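PDB 3ND2: importin subunit beta-1 from Saccharomyces cerevisiae, which carries proteins into the nucleus by associating with importin alpha, which binds the classical nuclear localization signal of the cargo. Local coordinates for residues C473-I478 with A520-T525; F545-L550 with T578-V583; S568-Q573 with K608-F613; P654-A659 with R696-A701; S669-F674 with A710-A715. One frame throughout, in Å; residues are numbered along the deposited sequence.

Contact 1 of 5, residues C473-I478 with A520-T525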
# COMPACT_ATOMS: atom_id res chain seq x y z
N CYS A 473 15.60 1.16 18.54
CA CYS A 473 16.88 1.89 18.50
C CYS A 473 17.50 1.94 17.12
O CYS A 473 18.12 2.94 16.77
CB CYS A 473 17.88 1.33 19.51
SG CYS A 473 17.39 1.67 21.19
N SER A 474 17.33 0.89 16.32
CA SER A 474 17.82 0.89 14.93
C SER A 474 17.10 1.93 14.08
O SER A 474 17.75 2.74 13.41
CB SER A 474 17.67 -0.51 14.30
OG SER A 474 18.67 -1.40 14.77
N TRP A 475 15.77 1.89 14.10
CA TRP A 475 14.93 2.88 13.41
C TRP A 475 15.20 4.33 13.87
O TRP A 475 15.12 5.25 13.06
CB TRP A 475 13.45 2.53 13.58
CG TRP A 475 13.04 1.16 13.03
CD1 TRP A 475 12.51 0.12 13.75
CD2 TRP A 475 13.12 0.69 11.66
NE1 TRP A 475 12.26 -0.96 12.92
CE2 TRP A 475 12.62 -0.64 11.64
CE3 TRP A 475 13.55 1.27 10.45
CZ2 TRP A 475 12.54 -1.40 10.45
CZ3 TRP A 475 13.47 0.51 9.27
CH2 TRP A 475 12.98 -0.81 9.29
N THR A 476 15.51 4.51 15.15
CA THR A 476 15.92 5.81 15.70
C THR A 476 17.26 6.28 15.13
O THR A 476 17.40 7.46 14.81
CB THR A 476 15.99 5.77 17.23
OG1 THR A 476 14.67 5.61 17.75
CG2 THR A 476 16.60 7.04 17.80
N ILE A 477 18.23 5.37 15.04
CA ILE A 477 19.54 5.68 14.45
C ILE A 477 19.40 6.07 12.98
O ILE A 477 20.09 6.98 12.52
CB ILE A 477 20.53 4.50 14.64
CG1 ILE A 477 20.92 4.38 16.12
CG2 ILE A 477 21.77 4.66 13.75
CD1 ILE A 477 21.51 3.05 16.52
N ILE A 478 18.53 5.37 12.25
CA ILE A 478 18.18 5.72 10.88
C ILE A 478 17.67 7.17 10.81
O ILE A 478 18.19 7.97 10.05
CB ILE A 478 17.14 4.73 10.28
CG1 ILE A 478 17.80 3.37 10.03
CG2 ILE A 478 16.55 5.27 8.98
CD1 ILE A 478 16.82 2.26 9.70
N ALA A 520 18.55 -3.90 12.28
CA ALA A 520 19.95 -3.52 12.35
C ALA A 520 20.59 -3.54 10.97
O ALA A 520 21.39 -2.67 10.65
CB ALA A 520 20.72 -4.44 13.30
N PHE A 521 20.23 -4.51 10.14
CA PHE A 521 20.71 -4.54 8.76
C PHE A 521 20.24 -3.34 7.96
O PHE A 521 21.03 -2.74 7.25
CB PHE A 521 20.35 -5.86 8.06
CG PHE A 521 21.32 -6.98 8.35
CD1 PHE A 521 22.56 -7.03 7.71
CD2 PHE A 521 21.00 -7.98 9.26
CE1 PHE A 521 23.46 -8.05 7.97
CE2 PHE A 521 21.90 -9.01 9.54
CZ PHE A 521 23.12 -9.05 8.89
N SER A 522 18.96 -2.96 8.10
CA SER A 522 18.43 -1.75 7.45
C SER A 522 19.16 -0.48 7.88
O SER A 522 19.49 0.37 7.05
CB SER A 522 16.94 -1.56 7.73
OG SER A 522 16.26 -2.78 7.54
N ALA A 523 19.40 -0.36 9.18
CA ALA A 523 20.20 0.72 9.72
C ALA A 523 21.59 0.73 9.10
O ALA A 523 22.11 1.80 8.78
CB ALA A 523 20.26 0.62 11.24
N LEU A 524 22.19 -0.45 8.90
CA LEU A 524 23.49 -0.54 8.23
C LEU A 524 23.40 -0.08 6.78
O LEU A 524 24.34 0.49 6.26
CB LEU A 524 24.10 -1.94 8.33
CG LEU A 524 24.63 -2.40 9.69
CD1 LEU A 524 24.99 -3.87 9.64
CD2 LEU A 524 25.83 -1.58 10.16
N THR A 525 22.26 -0.32 6.13
CA THR A 525 22.04 0.14 4.76
C THR A 525 22.07 1.66 4.73
O THR A 525 22.72 2.26 3.89
CB THR A 525 20.74 -0.44 4.14
OG1 THR A 525 20.74 -1.87 4.26
CG2 THR A 525 20.63 -0.12 2.66
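Ile-478 packs on the backbone of Ala-523, joining two consecutive units of the HEAT-repeat solenoid: residues 473-478 lie in HEAT 11 and residues 520-525 in HEAT 12. The helices run almost parallel, with segment axes 8.6 Å apart and an angle of 12° between their directions. The small residues Ser-474, Ala-520 and Ala-523 at the interface are consistent with this close approach. The side chain of Ile-478 illustrates how the gap is filled. Its CB points toward the partner helix, and CG1, anti to its own carbonyl carbon (chi1 -70°), comes within 3.6 Å of Ala-523 CA and also meets the methyl CB of that alanine. At the tip, CD1 rests on the peptide that links Ser-522 to Ala-523, 3.7 Å from Ala-523 N. One turn earlier, Ser-474 OG lies 3.5 Å from Ala-520 CA. This hydroxyl makes no hydrogen bond across the interface but bonds weakly to Ala-470 O in its own helix. Leu-503 of helix 496-507 touches both Ser-474 and Ala-523. Trp-475 borders the contact with an indole whose CH2 approaches Ser-522 OG obliquely at 4.2 Å, while that hydroxyl is hydrogen-bonded to Ala-518 O. The CB of Ala-523 also lies 3.9 Å from Ser-474 O.

Contact 2 of 5, residues F545-L550 with T578-V583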
# COMPACT_ATOMS: atom_id res chain seq x y z
N PHE A 545 32.12 -6.95 7.20
CA PHE A 545 31.14 -7.68 7.99
C PHE A 545 30.15 -8.47 7.15
O PHE A 545 29.91 -9.64 7.42
CB PHE A 545 30.41 -6.74 8.96
CG PHE A 545 29.19 -7.36 9.62
CD1 PHE A 545 29.33 -8.29 10.64
CD2 PHE A 545 27.91 -7.01 9.23
CE1 PHE A 545 28.21 -8.86 11.26
CE2 PHE A 545 26.79 -7.57 9.83
CZ PHE A 545 26.94 -8.50 10.84
N VAL A 546 29.58 -7.83 6.12
CA VAL A 546 28.50 -8.46 5.34
C VAL A 546 29.01 -9.54 4.41
O VAL A 546 28.29 -10.48 4.07
CB VAL A 546 27.57 -7.43 4.61
CG1 VAL A 546 27.04 -6.41 5.59
CG2 VAL A 546 28.26 -6.75 3.45
N MET A 547 30.28 -9.41 4.02
CA MET A 547 30.95 -10.41 3.20
C MET A 547 31.21 -11.63 4.06
O MET A 547 30.90 -12.76 3.67
CB MET A 547 32.27 -9.86 2.69
CG MET A 547 32.46 -10.16 1.25
SD MET A 547 31.19 -9.26 0.37
CE MET A 547 32.13 -7.75 0.03
N ASP A 548 31.78 -11.37 5.24
CA ASP A 548 31.94 -12.37 6.27
C ASP A 548 30.63 -13.09 6.61
O ASP A 548 30.60 -14.32 6.64
CB ASP A 548 32.47 -11.71 7.53
CG ASP A 548 33.10 -12.70 8.48
OD1 ASP A 548 33.02 -13.91 8.20
OD2 ASP A 548 33.70 -12.26 9.48
N LYS A 549 29.57 -12.33 6.85
CA LYS A 549 28.29 -12.91 7.25
C LYS A 549 27.61 -13.70 6.13
O LYS A 549 26.94 -14.69 6.40
CB LYS A 549 27.35 -11.83 7.80
CG LYS A 549 26.45 -12.32 8.93
CD LYS A 549 27.14 -12.25 10.29
CE LYS A 549 26.29 -12.92 11.37
NZ LYS A 549 26.18 -14.40 11.20
N LEU A 550 27.79 -13.26 4.88
CA LEU A 550 27.24 -13.95 3.71
C LEU A 550 27.89 -15.31 3.52
O LEU A 550 27.21 -16.30 3.28
CB LEU A 550 27.42 -13.13 2.43
CG LEU A 550 26.74 -13.65 1.15
CD1 LEU A 550 25.20 -13.62 1.25
CD2 LEU A 550 27.21 -12.87 -0.06
N THR A 578 20.88 -7.10 0.72
CA THR A 578 20.42 -5.71 0.65
C THR A 578 21.51 -4.68 1.02
O THR A 578 21.71 -3.71 0.30
CB THR A 578 19.19 -5.49 1.54
OG1 THR A 578 18.15 -6.39 1.15
CG2 THR A 578 18.67 -4.06 1.39
N VAL A 579 22.19 -4.89 2.15
CA VAL A 579 23.35 -4.08 2.53
C VAL A 579 24.48 -4.22 1.51
O VAL A 579 25.10 -3.23 1.13
CB VAL A 579 23.89 -4.42 3.96
CG1 VAL A 579 25.02 -3.48 4.36
CG2 VAL A 579 22.79 -4.36 5.01
N LEU A 580 24.75 -5.45 1.07
CA LEU A 580 25.82 -5.71 0.10
C LEU A 580 25.60 -4.96 -1.21
O LEU A 580 26.54 -4.39 -1.77
CB LEU A 580 26.00 -7.22 -0.15
CG LEU A 580 27.07 -7.68 -1.15
CD1 LEU A 580 28.44 -7.01 -0.90
CD2 LEU A 580 27.23 -9.20 -1.17
N ALA A 581 24.35 -4.96 -1.71
CA ALA A 581 24.02 -4.21 -2.91
C ALA A 581 24.32 -2.72 -2.72
O ALA A 581 24.91 -2.10 -3.61
CB ALA A 581 22.56 -4.43 -3.30
N ALA A 582 23.95 -2.17 -1.56
CA ALA A 582 24.24 -0.78 -1.20
C ALA A 582 25.73 -0.48 -1.14
O ALA A 582 26.17 0.58 -1.58
CB ALA A 582 23.58 -0.42 0.12
N VAL A 583 26.51 -1.41 -0.57
CA VAL A 583 27.97 -1.28 -0.50
C VAL A 583 28.58 -1.18 -1.90
O VAL A 583 29.32 -0.24 -2.19
CB VAL A 583 28.63 -2.44 0.32
CG1 VAL A 583 30.14 -2.49 0.10
CG2 VAL A 583 28.31 -2.30 1.82
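No aromatic ring takes part where Val-546, Met-547 and Leu-550 meet Val-579 and Leu-580, so no ring face or edge is engaged and the contact consists of aliphatic branches and one thioether. The nearby ring of Phe-545 packs instead against Phe-521. Leu-580 divides its two methyls between two partners. Its CG lies anti to the backbone N (chi1 179°), and the fork beyond it faces helix 536-553. One methyl, CD1, is 3.8 Å from Met-547 SD and nearly as close to the terminal CE. The methionine reaches it by bending at chi2 and chi3, which swings its sulfur and methyl across the leucine at about a right angle. The other methyl of Leu-580, CD2, touches Leu-550 CD2 at 3.8 Å, and these two side chains are again roughly perpendicular. Val-546 adds a third patch: its CG1 meets Val-579 CG1 at 3.8 Å, while its CG2 leans more loosely toward Leu-580 CB at 4.3 Å. The segment axes come within 9.9 Å and their directions differ by 140°, so the helices are broadly antiparallel, as expected for the helical hairpin of a HEAT repeat, here HEAT 13. This hairpin sits between its neighbours: Phe-521 and Thr-525 of helix 516-530 touch Val-579, while helix 591-607 brings Met-597 and Leu-598 to Met-547, Leu-601 to Leu-550 and Phe-602 to Leu-580.

Contact 3 of 5, residues S568-Q573 with K608-F613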
# COMPACT_ATOMS: atom_id res chain seq x y z
N SER A 568 14.36 -18.19 8.98
CA SER A 568 15.33 -17.25 9.54
C SER A 568 16.60 -17.09 8.69
O SER A 568 17.10 -15.97 8.53
CB SER A 568 15.69 -17.73 10.94
OG SER A 568 16.48 -16.77 11.60
N LEU A 569 17.12 -18.19 8.15
CA LEU A 569 18.28 -18.13 7.24
C LEU A 569 17.97 -17.38 5.94
O LEU A 569 18.75 -16.52 5.52
CB LEU A 569 18.81 -19.53 6.92
CG LEU A 569 20.14 -19.60 6.14
CD1 LEU A 569 21.33 -19.32 7.04
CD2 LEU A 569 20.32 -20.94 5.45
N GLN A 570 16.85 -17.72 5.32
CA GLN A 570 16.38 -17.07 4.09
C GLN A 570 16.43 -15.55 4.23
O GLN A 570 16.98 -14.85 3.38
CB GLN A 570 14.93 -17.48 3.80
CG GLN A 570 14.80 -18.60 2.79
CD GLN A 570 13.46 -19.32 2.86
OE1 GLN A 570 12.43 -18.73 3.21
NE2 GLN A 570 13.48 -20.61 2.52
N GLU A 571 15.86 -15.07 5.33
CA GLU A 571 15.64 -13.65 5.53
C GLU A 571 16.91 -12.94 5.96
O GLU A 571 17.10 -11.78 5.61
CB GLU A 571 14.48 -13.43 6.50
CG GLU A 571 13.18 -14.07 5.98
CD GLU A 571 11.99 -13.88 6.90
OE1 GLU A 571 10.85 -14.18 6.45
OE2 GLU A 571 12.18 -13.42 8.06
N LEU A 572 17.78 -13.65 6.69
CA LEU A 572 19.10 -13.13 7.01
C LEU A 572 19.90 -12.85 5.73
O LEU A 572 20.49 -11.77 5.59
CB LEU A 572 19.87 -14.08 7.95
CG LEU A 572 21.38 -13.84 8.20
CD1 LEU A 572 21.67 -12.49 8.85
CD2 LEU A 572 22.01 -14.96 9.04
N GLN A 573 19.91 -13.82 4.81
CA GLN A 573 20.63 -13.69 3.54
C GLN A 573 20.08 -12.54 2.73
O GLN A 573 20.83 -11.75 2.17
CB GLN A 573 20.54 -14.99 2.71
CG GLN A 573 21.33 -16.14 3.27
CD GLN A 573 21.30 -17.37 2.36
OE1 GLN A 573 20.24 -17.78 1.90
NE2 GLN A 573 22.47 -17.96 2.12
N LYS A 608 21.48 -22.38 -5.27
CA LYS A 608 20.91 -22.71 -3.95
C LYS A 608 19.45 -23.13 -4.14
O LYS A 608 18.68 -22.42 -4.79
CB LYS A 608 21.03 -21.51 -2.99
CG LYS A 608 20.20 -21.61 -1.70
CD LYS A 608 19.81 -20.23 -1.14
CE LYS A 608 18.56 -20.34 -0.24
NZ LYS A 608 18.25 -19.15 0.62
N LYS A 609 19.10 -24.29 -3.59
CA LYS A 609 17.80 -24.92 -3.84
C LYS A 609 16.60 -23.99 -3.61
O LYS A 609 15.67 -23.96 -4.42
CB LYS A 609 17.67 -26.20 -3.00
CG LYS A 609 16.91 -27.33 -3.70
CD LYS A 609 17.32 -28.70 -3.16
CE LYS A 609 18.64 -29.18 -3.76
NZ LYS A 609 19.13 -30.44 -3.14
N ASP A 610 16.65 -23.21 -2.53
CA ASP A 610 15.62 -22.21 -2.23
C ASP A 610 16.01 -20.81 -2.73
O ASP A 610 15.92 -19.82 -1.98
CB ASP A 610 15.31 -22.18 -0.74
CG ASP A 610 14.80 -23.51 -0.22
OD1 ASP A 610 15.63 -24.36 0.18
OD2 ASP A 610 13.56 -23.71 -0.21
N SER A 611 16.43 -20.73 -3.99
CA SER A 611 16.85 -19.47 -4.61
C SER A 611 15.66 -18.55 -4.89
O SER A 611 15.84 -17.34 -4.97
CB SER A 611 17.66 -19.72 -5.88
OG SER A 611 17.01 -20.66 -6.72
N ALA A 612 14.47 -19.13 -5.04
CA ALA A 612 13.24 -18.36 -5.26
C ALA A 612 13.07 -17.17 -4.31
O ALA A 612 12.72 -16.07 -4.73
CB ALA A 612 12.02 -19.28 -5.21
N PHE A 613 13.33 -17.40 -3.02
CA PHE A 613 13.19 -16.34 -2.01
C PHE A 613 14.25 -15.24 -2.10
O PHE A 613 13.95 -14.07 -1.88
CB PHE A 613 13.14 -16.94 -0.60
CG PHE A 613 12.73 -15.95 0.47
CD1 PHE A 613 11.40 -15.63 0.66
CD2 PHE A 613 13.69 -15.35 1.29
CE1 PHE A 613 11.02 -14.72 1.65
CE2 PHE A 613 13.33 -14.44 2.28
CZ PHE A 613 11.99 -14.13 2.46
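Gln-570, in a regular helix, lies opposite Phe-613 with their CA atoms 6.9 Å apart, while Lys-608 leaves helical geometry and begins the turn that leads to Phe-613. The ring of Phe-613 lies against the side chain of Gln-570. CB of Gln-570 is 3.5 Å from Phe-613 CD2, and its OE1 stands over one ring face, 3.9 Å above the plane and displaced toward the rim. Amide and ring planes are inclined by 38°, so this is not a flat stack. Glu-571 adds its aliphatic part, with CG 3.7 Å from Phe-613 CZ. The polar anchor is separate. Lys-608 extends from a CG anti to its backbone N (chi1 167°) and donates from NZ to Gln-573 OE1 at 2.7 Å, nearly in line with the C=O bond (167°). The amide of Gln-573 is gripped at both ends, since its NE2 bonds to Thr-553 OG1, which should fix its rotation. Glu-558 offers the lysine a long, weak ion pair. A largely surface contact of this kind joins neighbouring units of a HEAT solenoid, linking a helix of HEAT 13 to the turn leading into helix 611-629, within HEAT 14.

Contact 4 of 5, residues P654-A659 with R696-A701; sequences PVSITA and RELKPA
Ile-657 and Leu-698 join HEAT 15 to HEAT 16 in the solenoid, meeting near the N-terminal ends of helices 655-670 and 698-713. The two segments come closest at this pair, with CA atoms 5.5 Å apart. Ile-657 spreads over three residues. Its CG1 lies 3.8 Å from Glu-697 O and near the CB of the same glutamate; its CD1 presses on Leu-698, 3.8 Å from CB; and its CG2 reaches more loosely, at 4.5 Å, to Ala-701 CB. The carboxylate of Glu-697 turns elsewhere, to a salt bridge with Arg-695, leaving the start of that side chain for the isoleucine. Leu-698 answers with its fork. Because CG stands anti to the backbone N (chi1 -171°), the methyls extend toward residues 656 and 657, and CD1 meets both the carbonyl oxygen of Ser-656 and the tip of Ile-657. The hydroxyl of Ser-656 is hydrogen-bonded to Ser-653 O and meets the leucine methyls by van der Waals contact. Val-651 touches Leu-698 as well, extending the apolar patch into the loop before helix 655-670. At the fork itself, Ser-656 OG lies 3.9 Å from Leu-698 CD1 and 4.0 Å from its CD2.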
# COMPACT_ATOMS: atom_id res chain seq x y z
N PRO A 654 8.03 -11.72 -9.36
CA PRO A 654 8.67 -10.41 -9.17
C PRO A 654 10.15 -10.35 -9.60
O PRO A 654 10.71 -9.25 -9.71
CB PRO A 654 8.52 -10.14 -7.67
CG PRO A 654 8.26 -11.44 -7.05
CD PRO A 654 7.61 -12.32 -8.08
N VAL A 655 10.75 -11.51 -9.87
CA VAL A 655 12.12 -11.56 -10.37
C VAL A 655 12.23 -11.00 -11.81
O VAL A 655 13.28 -10.48 -12.20
CB VAL A 655 12.77 -12.98 -10.18
CG1 VAL A 655 12.13 -14.01 -11.10
CG2 VAL A 655 14.27 -12.92 -10.39
N SER A 656 11.15 -11.09 -12.58
CA SER A 656 11.14 -10.57 -13.95
C SER A 656 11.20 -9.04 -14.00
O SER A 656 11.75 -8.47 -14.93
CB SER A 656 9.91 -11.07 -14.72
OG SER A 656 8.72 -10.65 -14.09
N ILE A 657 10.61 -8.41 -12.99
CA ILE A 657 10.64 -6.95 -12.84
C ILE A 657 12.05 -6.53 -12.45
O ILE A 657 12.55 -5.48 -12.88
CB ILE A 657 9.60 -6.47 -11.78
CG1 ILE A 657 8.18 -6.46 -12.36
CG2 ILE A 657 9.94 -5.08 -11.23
CD1 ILE A 657 7.54 -7.82 -12.48
N THR A 658 12.69 -7.36 -11.63
CA THR A 658 14.06 -7.10 -11.20
C THR A 658 15.01 -7.30 -12.38
O THR A 658 15.98 -6.55 -12.52
CB THR A 658 14.46 -8.01 -10.01
OG1 THR A 658 13.40 -8.03 -9.05
CG2 THR A 658 15.74 -7.50 -9.35
N ALA A 659 14.71 -8.29 -13.23
CA ALA A 659 15.51 -8.63 -14.41
C ALA A 659 15.48 -7.51 -15.45
O ALA A 659 16.51 -7.18 -16.05
CB ALA A 659 15.03 -9.94 -15.01
N ARG A 696 1.22 -7.49 -13.47
CA ARG A 696 0.90 -6.12 -13.85
C ARG A 696 2.05 -5.12 -13.67
O ARG A 696 2.20 -4.21 -14.48
CB ARG A 696 -0.37 -5.62 -13.15
CG ARG A 696 -0.39 -5.75 -11.63
CD ARG A 696 -1.60 -5.03 -11.05
NE ARG A 696 -2.82 -5.42 -11.76
CZ ARG A 696 -3.93 -4.70 -11.83
NH1 ARG A 696 -4.02 -3.51 -11.24
NH2 ARG A 696 -4.97 -5.17 -12.51
N GLU A 697 2.86 -5.31 -12.63
CA GLU A 697 3.99 -4.41 -12.33
C GLU A 697 5.06 -4.39 -13.43
O GLU A 697 5.98 -3.56 -13.39
CB GLU A 697 4.66 -4.76 -10.99
CG GLU A 697 3.76 -4.69 -9.77
CD GLU A 697 3.51 -6.06 -9.14
OE1 GLU A 697 4.45 -6.61 -8.52
OE2 GLU A 697 2.37 -6.56 -9.24
N LEU A 698 4.95 -5.30 -14.39
CA LEU A 698 5.96 -5.49 -15.43
C LEU A 698 5.72 -4.58 -16.64
O LEU A 698 6.68 -4.18 -17.31
CB LEU A 698 6.01 -6.97 -15.87
CG LEU A 698 7.12 -7.47 -16.79
CD1 LEU A 698 8.49 -7.36 -16.16
CD2 LEU A 698 6.84 -8.91 -17.20
N LYS A 699 4.46 -4.24 -16.91
CA LYS A 699 4.14 -3.31 -18.00
C LYS A 699 4.85 -1.95 -17.81
O LYS A 699 5.58 -1.53 -18.71
CB LYS A 699 2.63 -3.17 -18.20
CG LYS A 699 2.23 -2.42 -19.47
CD LYS A 699 0.72 -2.45 -19.68
CE LYS A 699 0.30 -1.66 -20.92
NZ LYS A 699 -1.20 -1.43 -20.98
N PRO A 700 4.66 -1.29 -16.65
CA PRO A 700 5.46 -0.10 -16.32
C PRO A 700 6.98 -0.31 -16.40
O PRO A 700 7.69 0.56 -16.91
CB PRO A 700 5.06 0.18 -14.87
CG PRO A 700 3.69 -0.33 -14.76
CD PRO A 700 3.66 -1.56 -15.60
N ALA A 701 7.48 -1.43 -15.89
CA ALA A 701 8.91 -1.74 -15.91
C ALA A 701 9.45 -1.85 -17.34
O ALA A 701 10.49 -1.29 -17.66
CB ALA A 701 9.21 -3.02 -15.12

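Contact 5 of 5, residues S669-F674 with A710-A715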
# COMPACT_ATOMS: atom_id res chain seq x y z
N SER A 669 25.19 1.44 -18.09
CA SER A 669 26.62 1.25 -17.74
C SER A 669 27.55 0.96 -18.92
O SER A 669 28.73 1.30 -18.87
CB SER A 669 26.79 0.18 -16.66
OG SER A 669 26.52 -1.11 -17.16
N LEU A 670 27.02 0.31 -19.97
CA LEU A 670 27.81 0.04 -21.18
C LEU A 670 27.54 1.12 -22.24
O LEU A 670 28.38 1.37 -23.11
CB LEU A 670 27.47 -1.35 -21.76
CG LEU A 670 27.38 -2.63 -20.92
CD1 LEU A 670 26.62 -3.70 -21.67
CD2 LEU A 670 28.74 -3.14 -20.52
N GLU A 671 26.39 1.79 -22.06
CA GLU A 671 25.61 2.49 -23.12
C GLU A 671 25.82 2.25 -24.61
O GLU A 671 24.86 1.97 -25.33
CB GLU A 671 25.45 4.01 -22.83
CG GLU A 671 26.61 4.91 -23.21
CD GLU A 671 27.45 5.25 -21.99
OE1 GLU A 671 27.18 4.68 -20.91
OE2 GLU A 671 28.37 6.10 -22.12
N GLU A 672 27.05 2.36 -25.10
CA GLU A 672 27.29 2.14 -26.52
C GLU A 672 28.02 0.82 -26.84
O GLU A 672 28.04 0.37 -27.99
CB GLU A 672 27.93 3.37 -27.18
CG GLU A 672 26.93 4.54 -27.26
CD GLU A 672 27.40 5.67 -28.15
OE1 GLU A 672 26.55 6.22 -28.90
OE2 GLU A 672 28.60 6.01 -28.11
N ASP A 673 28.61 0.20 -25.81
CA ASP A 673 28.87 -1.24 -25.87
C ASP A 673 27.55 -2.01 -25.70
O ASP A 673 27.51 -3.23 -25.87
CB ASP A 673 29.88 -1.66 -24.81
CG ASP A 673 31.32 -1.48 -25.27
OD1 ASP A 673 31.57 -0.56 -26.08
OD2 ASP A 673 32.20 -2.25 -24.82
N PHE A 674 26.48 -1.30 -25.36
CA PHE A 674 25.16 -1.91 -25.23
C PHE A 674 24.48 -2.15 -26.59
O PHE A 674 23.64 -3.03 -26.71
CB PHE A 674 24.24 -1.10 -24.31
CG PHE A 674 22.90 -1.72 -24.11
CD1 PHE A 674 22.74 -2.83 -23.28
CD2 PHE A 674 21.78 -1.23 -24.79
CE1 PHE A 674 21.49 -3.44 -23.12
CE2 PHE A 674 20.53 -1.84 -24.64
CZ PHE A 674 20.38 -2.94 -23.81
N ALA A 710 16.69 3.25 -25.67
CA ALA A 710 16.68 4.32 -26.67
C ALA A 710 17.70 5.38 -26.35
O ALA A 710 18.43 5.84 -27.21
CB ALA A 710 15.30 4.95 -26.76
N SER A 711 17.71 5.78 -25.08
CA SER A 711 18.68 6.73 -24.54
C SER A 711 20.10 6.33 -24.85
O SER A 711 20.95 7.17 -25.17
CB SER A 711 18.53 6.79 -23.03
OG SER A 711 19.37 7.78 -22.51
N ASN A 712 20.37 5.03 -24.74
CA ASN A 712 21.74 4.55 -24.81
C ASN A 712 22.16 4.08 -26.20
O ASN A 712 23.34 4.08 -26.49
CB ASN A 712 21.97 3.48 -23.74
CG ASN A 712 22.04 4.08 -22.33
OD1 ASN A 712 23.05 4.70 -21.95
ND2 ASN A 712 20.98 3.87 -21.55
N ILE A 713 21.21 3.72 -27.06
CA ILE A 713 21.58 3.30 -28.42
C ILE A 713 21.39 4.40 -29.47
O ILE A 713 21.87 4.27 -30.60
CB ILE A 713 20.91 1.92 -28.88
CG1 ILE A 713 19.45 2.09 -29.27
CG2 ILE A 713 21.14 0.82 -27.82
CD1 ILE A 713 18.82 0.84 -29.90
N GLY A 714 20.72 5.48 -29.10
CA GLY A 714 20.57 6.63 -29.99
C GLY A 714 19.80 6.34 -31.27
O GLY A 714 18.68 5.82 -31.24
N ALA A 715 20.42 6.68 -32.40
CA ALA A 715 19.77 6.61 -33.71
C ALA A 715 19.49 5.17 -34.16
O ALA A 715 18.64 4.96 -35.02
CB ALA A 715 20.57 7.36 -34.76
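Phe-674 and Ile-713 form the firm, buried part of this contact, while Glu-672 marks its looser, exposed side. The ring of Phe-674 meets the isoleucine at its edge: CG2 of Ile-713 lies near the ring plane, 3.7 Å from Phe-674 CD2 and 4.2 Å from CE2. The phenylalanine CG stands anti to the backbone N (chi1 -178°), and the ring also packs on Ile-663, Ile-666 and Ser-667 of helix 655-670. Asn-712 is buried beside Glu-671, their CA atoms 4.7 Å apart. CB of Asn-712 approaches Glu-671 O at 3.6 Å, but the shortest separations between these two residues are doubtful in the model. The amide ND2 of Asn-712 bonds back to Asp-708 O within its own helix. On the solvent side, Glu-672 gives only its CG, 3.7 Å from Asn-712 O, and its carboxylate makes a salt bridge with Arg-675, whose side chain also touches Ile-713. Both segments leave their helices here through residues of positive phi, Glu-671 (16°) and Gly-714 (63°). Here the adjoining helix ends, with Phe-674 packed on Ile-713, join HEAT 15 to HEAT 16 of the solenoid.

Followed from the N terminus, contact 1 comes first and closes a loop of 41 residues between HEAT 11 and HEAT 12. It ends before contact 2 opens, yet the two touch, with Thr-525 packing on Ala-582, and this bridges HEAT 12 and HEAT 13. Contact 2 closes the hairpin of HEAT 13. Contact 3 opens inside that hairpin, on the same helix 563-586, and closes later in HEAT 14, so contacts 2 and 3 cross and contact 3 joins HEAT 13 to HEAT 14. Contacts 4 and 5 also cross: both join helices 655-670 and 698-713, one near their starts and the other at their ends, with centres about 21 Å apart, tying HEAT 15 to HEAT 16.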